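Local coordinates for protein Cys-Gly metallodipeptidase DUG1 (Saccharomyces cerevisiae, PDB 4G1P) that hydrolyses the dipeptide Cys-Gly as a metal-dependent dipeptidase and serves as the catalytic subunit of the complex that degrades glutathione, at residues A397-Y410 with G463-Y475. Numbering follows the deposited sequence.
Sequences AQFTAAKKATKLVY and GGMKTMAAYLQYY
Tyr471 reaches from helix 463-475 across the flank of helix 397-410, settling as a knob among Gln398, Ala401, Ala402 and Ala405. Its CB packs against the methyl of Ala405. Further along, CD1 lies near the backbone N of Ala402, which meets the ring at its edge, and CE1 passes close to OE1 of Gln398. At the tip, OH donates to Gln398 OE1 over 2.5 Å, with amide and ring nearly coplanar (28° apart) and the donor tilted from the carbonyl plane. Gln398 keeps CG beside its backbone N (chi1 -80°) and runs extended beyond it, which carries the amide to this hydroxyl. The amide is gripped at both ends, since Gln398 NE2 bonds to Val196 O and Ser436 OG. Replacing Tyr471 with an alanine would probably leave Gln398 OE1 without this donor and open a gap beside Ala402.

Small residues bring the backbones close: Ala405 CB is 3.6 Å from Ala470 CB and sits in a hole completed by Thr467, Tyr471 and Tyr474. Tyr474 turns its ring edge to Ala401 O and Ala405 N, while its OH meets Leu408 CD2 at 3.4 Å. Nearer Gly463, CG2 of Val409 rests on Thr467 OG1, a hydroxyl that also bonds back to Gly463 O. Tyr410 OH lies 3.3 Å from Gly463 CA, against the backbone.

The helix axes approach to 7.9 Å at 136° between directions. Leu438 of strand 437-439 touches both Gln398 and Tyr471, so this knobs-into-holes pair packs against the edge of the six-stranded sheet in the alpha/beta catalytic domain of an M20 peptidase, away from the two-zinc active site.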
loop_
_atom_site.group_PDB
_atom_site.type_symbol
_atom_site.label_atom_id
_atom_site.label_comp_id
_atom_site.label_asym_id
_atom_site.label_seq_id
_atom_site.Cartn_x
_atom_site.Cartn_y
_atom_site.Cartn_z
ATOM N N ALA A 397 4.304 -46.377 -8.154
ATOM C CA ALA A 397 3.148 -46.764 -8.952
ATOM C C ALA A 397 2.444 -45.556 -9.573
ATOM O O ALA A 397 2.122 -45.563 -10.760
ATOM C CB ALA A 397 2.171 -47.579 -8.099
ATOM N N GLN A 398 2.228 -44.515 -8.767
ATOM C CA GLN A 398 1.451 -43.351 -9.205
ATOM C C GLN A 398 2.073 -42.612 -10.375
ATOM O O GLN A 398 1.388 -42.315 -11.349
ATOM C CB GLN A 398 1.190 -42.382 -8.049
ATOM C CG GLN A 398 0.040 -42.797 -7.141
ATOM C CD GLN A 398 -0.597 -41.606 -6.456
ATOM O OE1 GLN A 398 -1.365 -40.864 -7.068
ATOM N NE2 GLN A 398 -0.267 -41.405 -5.189
ATOM N N PHE A 399 3.366 -42.325 -10.280
ATOM C CA PHE A 399 4.075 -41.637 -11.356
ATOM C C PHE A 399 4.116 -42.482 -12.633
ATOM O O PHE A 399 4.013 -41.965 -13.736
ATOM C CB PHE A 399 5.491 -41.235 -10.912
ATOM C CG PHE A 399 5.536 -39.999 -10.049
ATOM C CD1 PHE A 399 5.517 -38.738 -10.618
ATOM C CD2 PHE A 399 5.608 -40.098 -8.675
ATOM C CE1 PHE A 399 5.554 -37.586 -9.830
ATOM C CE2 PHE A 399 5.661 -38.959 -7.876
ATOM C CZ PHE A 399 5.627 -37.697 -8.460
ATOM N N THR A 400 4.254 -43.790 -12.476
ATOM C CA THR A 400 4.229 -44.677 -13.624
ATOM C C THR A 400 2.877 -44.606 -14.304
ATOM O O THR A 400 2.783 -44.383 -15.508
ATOM C CB THR A 400 4.502 -46.111 -13.205
ATOM O OG1 THR A 400 5.732 -46.154 -12.469
ATOM C CG2 THR A 400 4.598 -46.995 -14.418
ATOM N N ALA A 401 1.829 -44.780 -13.511
ATOM C CA ALA A 401 0.463 -44.626 -13.998
ATOM C C ALA A 401 0.272 -43.266 -14.679
ATOM O O ALA A 401 -0.251 -43.192 -15.797
ATOM C CB ALA A 401 -0.536 -44.801 -12.860
ATOM N N ALA A 402 0.713 -42.202 -14.005
ATOM C CA ALA A 402 0.556 -40.845 -14.523
ATOM C C ALA A 402 1.398 -40.645 -15.767
ATOM O O ALA A 402 0.976 -39.964 -16.699
ATOM C CB ALA A 402 0.906 -39.797 -13.462
ATOM N N LYS A 403 2.584 -41.244 -15.786
ATOM C CA LYS A 403 3.464 -41.130 -16.950
ATOM C C LYS A 403 2.807 -41.723 -18.196
ATOM O O LYS A 403 2.776 -41.085 -19.247
ATOM C CB LYS A 403 4.819 -41.792 -16.688
ATOM C CG LYS A 403 5.770 -41.705 -17.847
ATOM C CD LYS A 403 7.008 -42.554 -17.624
ATOM C CE LYS A 403 7.983 -42.379 -18.789
ATOM N NZ LYS A 403 9.017 -43.454 -18.868
ATOM N N LYS A 404 2.273 -42.937 -18.077
ATOM C CA LYS A 404 1.596 -43.575 -19.213
ATOM C C LYS A 404 0.361 -42.776 -19.637
ATOM O O LYS A 404 0.087 -42.614 -20.828
ATOM C CB LYS A 404 1.208 -45.027 -18.906
ATOM C CG LYS A 404 2.364 -45.896 -18.431
ATOM C CD LYS A 404 1.926 -47.345 -18.186
ATOM C CE LYS A 404 3.038 -48.155 -17.504
ATOM N NZ LYS A 404 2.690 -49.600 -17.337
ATOM N N ALA A 405 -0.377 -42.270 -18.657
ATOM C CA ALA A 405 -1.513 -41.399 -18.939
ATOM C C ALA A 405 -1.090 -40.169 -19.750
ATOM O O ALA A 405 -1.674 -39.872 -20.779
ATOM C CB ALA A 405 -2.186 -40.998 -17.655
ATOM N N THR A 406 -0.050 -39.478 -19.308
ATOM C CA THR A 406 0.427 -38.302 -20.036
ATOM C C THR A 406 0.846 -38.665 -21.448
ATOM O O THR A 406 0.496 -37.984 -22.417
ATOM C CB THR A 406 1.624 -37.660 -19.335
ATOM O OG1 THR A 406 1.250 -37.305 -18.002
ATOM C CG2 THR A 406 2.065 -36.430 -20.081
ATOM N N LYS A 407 1.606 -39.753 -21.549
ATOM C CA LYS A 407 2.110 -40.217 -22.832
ATOM C C LYS A 407 0.943 -40.473 -23.769
ATOM O O LYS A 407 0.963 -40.075 -24.931
ATOM C CB LYS A 407 2.959 -41.478 -22.649
ATOM C CG LYS A 407 3.356 -42.168 -23.947
ATOM C CD LYS A 407 4.188 -41.272 -24.845
ATOM C CE LYS A 407 4.877 -42.084 -25.949
ATOM N NZ LYS A 407 5.789 -43.153 -25.406
ATOM N N LEU A 408 -0.090 -41.106 -23.238
ATOM C CA LEU A 408 -1.273 -41.421 -24.014
ATOM C C LEU A 408 -1.941 -40.187 -24.593
ATOM O O LEU A 408 -2.326 -40.192 -25.755
ATOM C CB LEU A 408 -2.275 -42.161 -23.139
ATOM C CG LEU A 408 -3.601 -42.486 -23.805
ATOM C CD1 LEU A 408 -3.344 -43.400 -24.996
ATOM C CD2 LEU A 408 -4.527 -43.143 -22.792
ATOM N N VAL A 409 -2.075 -39.135 -23.787
ATOM C CA VAL A 409 -2.825 -37.950 -24.185
ATOM C C VAL A 409 -1.976 -36.976 -24.987
ATOM O O VAL A 409 -2.399 -36.486 -26.031
ATOM C CB VAL A 409 -3.407 -37.204 -22.956
ATOM C CG1 VAL A 409 -4.111 -35.924 -23.377
ATOM C CG2 VAL A 409 -4.347 -38.104 -22.168
ATOM N N TYR A 410 -0.779 -36.682 -24.502
ATOM C CA TYR A 410 0.062 -35.693 -25.168
ATOM C C TYR A 410 1.125 -36.275 -26.106
ATOM O O TYR A 410 1.929 -35.532 -26.666
ATOM C CB TYR A 410 0.735 -34.785 -24.144
ATOM C CG TYR A 410 -0.204 -33.905 -23.364
ATOM C CD1 TYR A 410 -0.725 -32.748 -23.924
ATOM C CD2 TYR A 410 -0.543 -34.215 -22.046
ATOM C CE1 TYR A 410 -1.565 -31.927 -23.195
ATOM C CE2 TYR A 410 -1.388 -33.409 -21.312
ATOM C CZ TYR A 410 -1.896 -32.262 -21.888
ATOM O OH TYR A 410 -2.736 -31.448 -21.156
ATOM N N GLY A 463 -6.878 -31.670 -22.108
ATOM C CA GLY A 463 -5.767 -32.600 -21.990
ATOM C C GLY A 463 -5.573 -33.103 -20.571
ATOM O O GLY A 463 -5.304 -34.295 -20.350
ATOM N N GLY A 464 -5.726 -32.196 -19.604
ATOM C CA GLY A 464 -5.523 -32.530 -18.209
ATOM C C GLY A 464 -6.617 -33.436 -17.678
ATOM O O GLY A 464 -6.380 -34.273 -16.800
ATOM N N MET A 465 -7.826 -33.267 -18.199
ATOM C CA MET A 465 -8.943 -34.085 -17.746
ATOM C C MET A 465 -8.774 -35.511 -18.234
ATOM O O MET A 465 -8.915 -36.472 -17.465
ATOM C CB MET A 465 -10.268 -33.515 -18.238
ATOM C CG MET A 465 -10.863 -32.476 -17.299
ATOM S SD MET A 465 -12.469 -31.856 -17.852
ATOM C CE MET A 465 -11.973 -30.832 -19.242
ATOM N N LYS A 466 -8.466 -35.633 -19.522
ATOM C CA LYS A 466 -8.211 -36.919 -20.132
ATOM C C LYS A 466 -7.013 -37.554 -19.450
ATOM O O LYS A 466 -6.995 -38.764 -19.247
ATOM C CB LYS A 466 -7.973 -36.755 -21.631
ATOM C CG LYS A 466 -9.202 -36.242 -22.377
ATOM C CD LYS A 466 -8.910 -35.953 -23.837
ATOM C CE LYS A 466 -10.192 -35.683 -24.626
ATOM N NZ LYS A 466 -9.944 -35.472 -26.077
ATOM N N THR A 467 -6.026 -36.745 -19.068
ATOM C CA THR A 467 -4.865 -37.297 -18.380
ATOM C C THR A 467 -5.242 -37.786 -16.980
ATOM O O THR A 467 -4.777 -38.836 -16.519
ATOM C CB THR A 467 -3.679 -36.304 -18.320
ATOM O OG1 THR A 467 -3.213 -36.038 -19.644
ATOM C CG2 THR A 467 -2.518 -36.887 -17.518
ATOM N N MET A 468 -6.104 -37.039 -16.311
ATOM C CA MET A 468 -6.603 -37.479 -15.022
ATOM C C MET A 468 -7.392 -38.784 -15.170
ATOM O O MET A 468 -7.302 -39.681 -14.328
ATOM C CB MET A 468 -7.494 -36.403 -14.394
ATOM C CG MET A 468 -6.797 -35.135 -13.937
ATOM S SD MET A 468 -8.080 -33.967 -13.419
ATOM C CE MET A 468 -7.176 -32.743 -12.464
ATOM N N ALA A 469 -8.178 -38.892 -16.231
ATOM C CA ALA A 469 -8.961 -40.102 -16.445
ATOM C C ALA A 469 -8.071 -41.331 -16.672
ATOM O O ALA A 469 -8.291 -42.393 -16.091
ATOM C CB ALA A 469 -9.903 -39.911 -17.617
ATOM N N ALA A 470 -7.059 -41.195 -17.516
ATOM C CA ALA A 470 -6.223 -42.342 -17.823
ATOM C C ALA A 470 -5.389 -42.714 -16.608
ATOM O O ALA A 470 -5.184 -43.896 -16.318
ATOM C CB ALA A 470 -5.342 -42.073 -19.020
ATOM N N TYR A 471 -4.927 -41.697 -15.892
ATOM C CA TYR A 471 -4.164 -41.932 -14.674
ATOM C C TYR A 471 -4.944 -42.755 -13.645
ATOM O O TYR A 471 -4.416 -43.726 -13.116
ATOM C CB TYR A 471 -3.659 -40.619 -14.067
ATOM C CG TYR A 471 -3.590 -40.669 -12.579
ATOM C CD1 TYR A 471 -2.546 -41.308 -11.938
ATOM C CD2 TYR A 471 -4.582 -40.096 -11.805
ATOM C CE1 TYR A 471 -2.494 -41.367 -10.566
ATOM C CE2 TYR A 471 -4.537 -40.150 -10.444
ATOM C CZ TYR A 471 -3.490 -40.782 -9.828
ATOM O OH TYR A 471 -3.447 -40.835 -8.464
ATOM N N LEU A 472 -6.190 -42.391 -13.362
ATOM C CA LEU A 472 -6.996 -43.205 -12.452
ATOM C C LEU A 472 -7.164 -44.634 -12.993
ATOM O O LEU A 472 -7.109 -45.607 -12.249
ATOM C CB LEU A 472 -8.367 -42.568 -12.175
ATOM C CG LEU A 472 -8.386 -41.240 -11.400
ATOM C CD1 LEU A 472 -9.773 -40.627 -11.386
ATOM C CD2 LEU A 472 -7.899 -41.426 -9.977
ATOM N N GLN A 473 -7.361 -44.748 -14.297
ATOM C CA GLN A 473 -7.548 -46.040 -14.911
ATOM C C GLN A 473 -6.288 -46.891 -14.784
ATOM O O GLN A 473 -6.346 -48.044 -14.334
ATOM C CB GLN A 473 -7.928 -45.877 -16.382
ATOM C CG GLN A 473 -8.139 -47.201 -17.099
ATOM C CD GLN A 473 -9.219 -48.048 -16.447
ATOM O OE1 GLN A 473 -10.340 -47.592 -16.241
ATOM N NE2 GLN A 473 -8.881 -49.281 -16.116
ATOM N N TYR A 474 -5.151 -46.326 -15.176
ATOM C CA TYR A 474 -3.910 -47.084 -15.151
ATOM C C TYR A 474 -3.499 -47.435 -13.733
ATOM O O TYR A 474 -3.047 -48.555 -13.468
ATOM C CB TYR A 474 -2.785 -46.334 -15.836
ATOM C CG TYR A 474 -2.920 -46.277 -17.327
ATOM C CD1 TYR A 474 -3.646 -47.240 -18.019
ATOM C CD2 TYR A 474 -2.334 -45.249 -18.049
ATOM C CE1 TYR A 474 -3.776 -47.178 -19.406
ATOM C CE2 TYR A 474 -2.454 -45.177 -19.421
ATOM C CZ TYR A 474 -3.171 -46.139 -20.097
ATOM O OH TYR A 474 -3.284 -46.041 -21.465
ATOM N N TYR A 475 -3.644 -46.477 -12.826
ATOM C CA TYR A 475 -3.321 -46.736 -11.440
ATOM C C TYR A 475 -4.125 -47.935 -10.936
ATOM O O TYR A 475 -3.570 -48.831 -10.288
ATOM C CB TYR A 475 -3.531 -45.498 -10.560
ATOM C CG TYR A 475 -3.236 -45.781 -9.111
ATOM C CD1 TYR A 475 -1.933 -45.950 -8.673
ATOM C CD2 TYR A 475 -4.262 -45.935 -8.189
ATOM C CE1 TYR A 475 -1.656 -46.235 -7.359
ATOM C CE2 TYR A 475 -3.991 -46.222 -6.866
ATOM C CZ TYR A 475 -2.687 -46.369 -6.462
ATOM O OH TYR A 475 -2.411 -46.649 -5.152
#